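PDB 2I2X: methanol--corrinoid protein co-methyltransferase from Methanosarcina barkeri, which transfers the methyl group of methanol to the cob(I)amide carried by its partner MtaC, a zinc-dependent step of methanogenesis. Local coordinates for residues 11-23 and 340-353. Numbering follows the deposited sequence.
Sequences YANADEMTFGVSK and MNTALETKNDKVLR
Phe19 drives its ring between the end of helix 325-345 and the start of helix 349-361. Met340 lies over one face, its CG 3.8 Å from the centroid of the Phe19 ring in a CH-pi contact and its SD 4.1 Å from that centroid, a Met-aromatic pair. The CB of Ala343 meets the ring edge, while Leu344 CG, Asp349 CB and Leu352 CD2 close around the outer carbons.

Toward the N-terminal side of Phe19, Arg353 of helix 349-361 curls back, bent at chi2 and chi3, and grips Met17 O side-on through NE (3.1 Å) and NH2 (2.9 Å), with the oxygen close to the guanidinium plane. Arg353 NH1 reaches Asp15 OD1 at 3.3 Å from above the carboxylate plane, and the extended Lys350 brings NZ to Asp15 OD2 at 3.2 Å, completing a salt-bridge network at the exposed end. Between ring and charges, Thr18 OG1 donates a hydrogen bond to Asp349 OD2, modelled at 2.5 Å, a doubtfully short length.

Helix 325-345 ends in a Schellman motif with Lys347 as C-prime residue, and the contact lays the N-terminal segment of this TIM-barrel protein across the corner between the two helices, away from the metal and corrinoid sites.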
loop_
_atom_site.group_PDB
_atom_site.type_symbol
_atom_site.label_atom_id
_atom_site.label_comp_id
_atom_site.label_asym_id
_atom_site.label_seq_id
_atom_site.Cartn_x
_atom_site.Cartn_y
_atom_site.Cartn_z
ATOM N N TYR A 11 -19.445 -4.286 -29.479
ATOM C CA TYR A 11 -20.079 -5.404 -28.838
ATOM C C TYR A 11 -21.579 -5.340 -29.097
ATOM O O TYR A 11 -22.164 -4.266 -29.059
ATOM C CB TYR A 11 -19.846 -5.322 -27.312
ATOM C CG TYR A 11 -18.446 -5.614 -26.861
ATOM C CD1 TYR A 11 -18.025 -6.929 -26.609
ATOM C CD2 TYR A 11 -17.540 -4.586 -26.656
ATOM C CE1 TYR A 11 -16.702 -7.198 -26.185
ATOM C CE2 TYR A 11 -16.216 -4.841 -26.238
ATOM C CZ TYR A 11 -15.817 -6.140 -25.994
ATOM O OH TYR A 11 -14.518 -6.360 -25.591
ATOM N N ALA A 12 -22.217 -6.493 -29.292
ATOM C CA ALA A 12 -23.660 -6.530 -29.567
ATOM C C ALA A 12 -24.515 -6.181 -28.362
ATOM O O ALA A 12 -25.616 -5.681 -28.530
ATOM C CB ALA A 12 -24.066 -7.899 -30.115
ATOM N N ASN A 13 -24.017 -6.466 -27.151
ATOM C CA ASN A 13 -24.708 -6.136 -25.893
ATOM C C ASN A 13 -23.700 -6.170 -24.735
ATOM O O ASN A 13 -22.591 -6.703 -24.902
ATOM C CB ASN A 13 -25.869 -7.117 -25.647
ATOM C CG ASN A 13 -25.393 -8.578 -25.530
ATOM O OD1 ASN A 13 -24.631 -8.918 -24.623
ATOM N ND2 ASN A 13 -25.850 -9.437 -26.434
ATOM N N ALA A 14 -24.088 -5.652 -23.564
ATOM C CA ALA A 14 -23.183 -5.532 -22.395
ATOM C C ALA A 14 -22.641 -6.863 -21.900
ATOM O O ALA A 14 -21.518 -6.943 -21.423
ATOM C CB ALA A 14 -23.864 -4.769 -21.233
ATOM N N ASP A 15 -23.444 -7.909 -22.031
ATOM C CA ASP A 15 -23.090 -9.216 -21.496
ATOM C C ASP A 15 -21.932 -9.891 -22.215
ATOM O O ASP A 15 -21.404 -10.894 -21.716
ATOM C CB ASP A 15 -24.299 -10.154 -21.444
ATOM C CG ASP A 15 -23.980 -11.446 -20.720
ATOM O OD1 ASP A 15 -23.866 -11.416 -19.484
ATOM O OD2 ASP A 15 -23.808 -12.488 -21.390
ATOM N N GLU A 16 -21.532 -9.343 -23.357
ATOM C CA GLU A 16 -20.397 -9.868 -24.123
ATOM C C GLU A 16 -19.073 -9.343 -23.559
ATOM O O GLU A 16 -17.981 -9.886 -23.863
ATOM C CB GLU A 16 -20.485 -9.428 -25.604
ATOM C CG GLU A 16 -21.214 -10.377 -26.546
ATOM C CD GLU A 16 -21.412 -9.831 -27.988
ATOM O OE1 GLU A 16 -20.928 -8.715 -28.345
ATOM O OE2 GLU A 16 -22.083 -10.556 -28.780
ATOM N N MET A 17 -19.161 -8.255 -22.796
ATOM C CA MET A 17 -17.983 -7.656 -22.187
ATOM C C MET A 17 -17.477 -8.445 -20.954
ATOM O O MET A 17 -18.259 -8.951 -20.122
ATOM C CB MET A 17 -18.264 -6.211 -21.820
ATOM C CG MET A 17 -18.622 -5.321 -23.037
ATOM S SD MET A 17 -19.035 -3.644 -22.529
ATOM C CE MET A 17 -17.376 -3.042 -22.371
ATOM N N THR A 18 -16.160 -8.542 -20.863
ATOM C CA THR A 18 -15.538 -9.209 -19.765
ATOM C C THR A 18 -14.146 -8.616 -19.548
ATOM O O THR A 18 -13.666 -7.800 -20.366
ATOM C CB THR A 18 -15.513 -10.756 -19.969
ATOM O OG1 THR A 18 -15.416 -11.392 -18.698
ATOM C CG2 THR A 18 -14.341 -11.216 -20.844
ATOM N N PHE A 19 -13.501 -9.023 -18.447
ATOM C CA PHE A 19 -12.148 -8.560 -18.177
ATOM C C PHE A 19 -11.070 -9.417 -18.887
ATOM O O PHE A 19 -11.316 -10.589 -19.200
ATOM C CB PHE A 19 -11.919 -8.427 -16.680
ATOM C CG PHE A 19 -12.284 -9.671 -15.866
ATOM C CD1 PHE A 19 -13.264 -9.603 -14.887
ATOM C CD2 PHE A 19 -11.594 -10.866 -16.037
ATOM C CE1 PHE A 19 -13.582 -10.735 -14.096
ATOM C CE2 PHE A 19 -11.900 -11.980 -15.279
ATOM C CZ PHE A 19 -12.900 -11.929 -14.289
ATOM N N GLY A 20 -9.919 -8.820 -19.187
ATOM C CA GLY A 20 -8.813 -9.521 -19.840
ATOM C C GLY A 20 -9.029 -9.919 -21.293
ATOM O O GLY A 20 -8.124 -10.478 -21.972
ATOM N N VAL A 21 -10.237 -9.673 -21.782
ATOM C CA VAL A 21 -10.430 -9.813 -23.213
ATOM C C VAL A 21 -11.051 -8.604 -23.885
ATOM O O VAL A 21 -11.999 -7.981 -23.407
ATOM C CB VAL A 21 -11.047 -11.235 -23.676
ATOM C CG1 VAL A 21 -11.399 -12.128 -22.520
ATOM C CG2 VAL A 21 -12.175 -11.093 -24.687
ATOM N N SER A 22 -10.465 -8.258 -25.004
ATOM C CA SER A 22 -11.125 -7.297 -25.844
ATOM C C SER A 22 -11.177 -7.815 -27.264
ATOM O O SER A 22 -10.389 -8.694 -27.651
ATOM C CB SER A 22 -10.487 -5.924 -25.713
ATOM O OG SER A 22 -9.087 -6.042 -25.694
ATOM N N LYS A 23 -12.148 -7.297 -28.011
ATOM C CA LYS A 23 -12.352 -7.692 -29.396
ATOM C C LYS A 23 -11.099 -7.470 -30.246
ATOM O O LYS A 23 -10.791 -8.280 -31.102
ATOM C CB LYS A 23 -13.543 -6.946 -29.981
ATOM C CG LYS A 23 -13.923 -7.420 -31.384
ATOM C CD LYS A 23 -15.135 -6.671 -31.958
ATOM C CE LYS A 23 -15.741 -7.465 -33.104
ATOM N NZ LYS A 23 -16.444 -6.591 -34.042
ATOM N N MET A 340 -8.447 -12.856 -11.413
ATOM C CA MET A 340 -9.202 -12.646 -12.628
ATOM C C MET A 340 -8.783 -13.715 -13.626
ATOM O O MET A 340 -9.648 -14.341 -14.221
ATOM C CB MET A 340 -9.022 -11.222 -13.163
ATOM C CG MET A 340 -9.919 -10.181 -12.448
ATOM S SD MET A 340 -9.724 -8.513 -13.136
ATOM C CE MET A 340 -8.112 -8.015 -12.499
ATOM N N ASN A 341 -7.479 -13.972 -13.777
ATOM C CA ASN A 341 -7.045 -14.887 -14.825
ATOM C C ASN A 341 -7.486 -16.303 -14.573
ATOM O O ASN A 341 -7.724 -17.029 -15.526
ATOM C CB ASN A 341 -5.543 -14.803 -15.093
ATOM C CG ASN A 341 -5.103 -13.420 -15.571
ATOM O OD1 ASN A 341 -5.934 -12.588 -16.034
ATOM N ND2 ASN A 341 -3.783 -13.163 -15.495
ATOM N N THR A 342 -7.613 -16.690 -13.294
ATOM C CA THR A 342 -8.134 -18.011 -12.894
ATOM C C THR A 342 -9.622 -18.166 -13.272
ATOM O O THR A 342 -10.081 -19.262 -13.630
ATOM C CB THR A 342 -7.973 -18.212 -11.340
ATOM O OG1 THR A 342 -6.598 -18.126 -10.979
ATOM C CG2 THR A 342 -8.510 -19.561 -10.866
ATOM N N ALA A 343 -10.374 -17.074 -13.121
ATOM C CA ALA A 343 -11.772 -16.986 -13.539
ATOM C C ALA A 343 -11.875 -17.248 -15.035
ATOM O O ALA A 343 -12.714 -18.045 -15.494
ATOM C CB ALA A 343 -12.350 -15.619 -13.190
ATOM N N LEU A 344 -11.005 -16.612 -15.796
ATOM C CA LEU A 344 -11.018 -16.806 -17.227
ATOM C C LEU A 344 -10.717 -18.268 -17.572
ATOM O O LEU A 344 -11.434 -18.905 -18.344
ATOM C CB LEU A 344 -10.027 -15.859 -17.911
ATOM C CG LEU A 344 -10.442 -14.391 -18.011
ATOM C CD1 LEU A 344 -9.178 -13.523 -18.146
ATOM C CD2 LEU A 344 -11.454 -14.109 -19.210
ATOM N N GLU A 345 -9.669 -18.806 -16.969
ATOM C CA GLU A 345 -9.220 -20.135 -17.304
ATOM C C GLU A 345 -10.298 -21.193 -17.003
ATOM O O GLU A 345 -10.383 -22.228 -17.667
ATOM C CB GLU A 345 -7.896 -20.412 -16.576
ATOM C CG GLU A 345 -6.776 -19.502 -17.081
ATOM C CD GLU A 345 -6.555 -19.613 -18.603
ATOM O OE1 GLU A 345 -6.632 -20.732 -19.175
ATOM O OE2 GLU A 345 -6.265 -18.585 -19.222
ATOM N N THR A 346 -11.135 -20.911 -16.024
ATOM C CA THR A 346 -12.116 -21.873 -15.601
ATOM C C THR A 346 -13.501 -21.460 -16.059
ATOM O O THR A 346 -14.483 -22.059 -15.633
ATOM C CB THR A 346 -12.105 -22.062 -14.054
ATOM O OG1 THR A 346 -12.416 -20.809 -13.392
ATOM C CG2 THR A 346 -10.746 -22.608 -13.608
ATOM N N LYS A 347 -13.579 -20.456 -16.946
ATOM C CA LYS A 347 -14.864 -20.032 -17.521
ATOM C C LYS A 347 -15.782 -19.473 -16.425
ATOM O O LYS A 347 -16.990 -19.709 -16.444
ATOM C CB LYS A 347 -15.591 -21.193 -18.242
ATOM C CG LYS A 347 -15.203 -21.441 -19.711
ATOM C CD LYS A 347 -13.810 -21.978 -19.889
ATOM C CE LYS A 347 -13.252 -21.702 -21.315
ATOM N NZ LYS A 347 -13.966 -22.391 -22.481
ATOM N N ASN A 348 -15.212 -18.778 -15.450
ATOM C CA ASN A 348 -16.038 -18.230 -14.401
ATOM C C ASN A 348 -15.909 -16.745 -14.394
ATOM O O ASN A 348 -16.364 -16.097 -13.457
ATOM C CB ASN A 348 -15.679 -18.802 -13.018
ATOM C CG ASN A 348 -16.152 -20.231 -12.833
ATOM O OD1 ASN A 348 -15.342 -21.156 -12.743
ATOM N ND2 ASN A 348 -17.468 -20.417 -12.748
ATOM N N ASP A 349 -15.297 -16.192 -15.442
ATOM C CA ASP A 349 -15.123 -14.738 -15.514
ATOM C C ASP A 349 -16.429 -13.916 -15.434
ATOM O O ASP A 349 -16.470 -12.872 -14.759
ATOM C CB ASP A 349 -14.285 -14.331 -16.706
ATOM C CG ASP A 349 -14.879 -14.786 -18.022
ATOM O OD1 ASP A 349 -14.919 -16.017 -18.308
ATOM O OD2 ASP A 349 -15.294 -13.883 -18.782
ATOM N N LYS A 350 -17.499 -14.378 -16.068
ATOM C CA LYS A 350 -18.699 -13.547 -16.100
ATOM C C LYS A 350 -19.361 -13.357 -14.750
ATOM O O LYS A 350 -19.831 -12.254 -14.463
ATOM C CB LYS A 350 -19.684 -14.006 -17.163
ATOM C CG LYS A 350 -19.230 -13.592 -18.574
ATOM C CD LYS A 350 -20.256 -14.004 -19.595
ATOM C CE LYS A 350 -19.857 -13.560 -20.976
ATOM N NZ LYS A 350 -21.015 -13.902 -21.873
ATOM N N VAL A 351 -19.363 -14.398 -13.912
ATOM C CA VAL A 351 -19.960 -14.296 -12.587
ATOM C C VAL A 351 -19.094 -13.394 -11.707
ATOM O O VAL A 351 -19.603 -12.627 -10.893
ATOM C CB VAL A 351 -20.176 -15.694 -11.901
ATOM C CG1 VAL A 351 -18.870 -16.402 -11.716
ATOM C CG2 VAL A 351 -20.847 -15.555 -10.514
ATOM N N LEU A 352 -17.780 -13.486 -11.877
ATOM C CA LEU A 352 -16.873 -12.683 -11.075
ATOM C C LEU A 352 -17.012 -11.242 -11.506
ATOM O O LEU A 352 -17.161 -10.351 -10.657
ATOM C CB LEU A 352 -15.421 -13.197 -11.159
ATOM C CG LEU A 352 -14.381 -12.383 -10.368
ATOM C CD1 LEU A 352 -14.756 -12.319 -8.884
ATOM C CD2 LEU A 352 -12.976 -12.909 -10.579
ATOM N N ARG A 353 -16.996 -11.009 -12.820
ATOM C CA ARG A 353 -17.405 -9.712 -13.370
ATOM C C ARG A 353 -18.698 -9.173 -12.713
ATOM O O ARG A 353 -18.699 -8.083 -12.147
ATOM C CB ARG A 353 -17.484 -9.793 -14.882
ATOM C CG ARG A 353 -18.222 -8.630 -15.631
ATOM C CD ARG A 353 -19.599 -9.158 -15.978
ATOM N NE ARG A 353 -19.737 -9.415 -17.383
ATOM C CZ ARG A 353 -20.668 -10.170 -17.952
ATOM N NH1 ARG A 353 -21.573 -10.818 -17.234
ATOM N NH2 ARG A 353 -20.672 -10.240 -19.289
#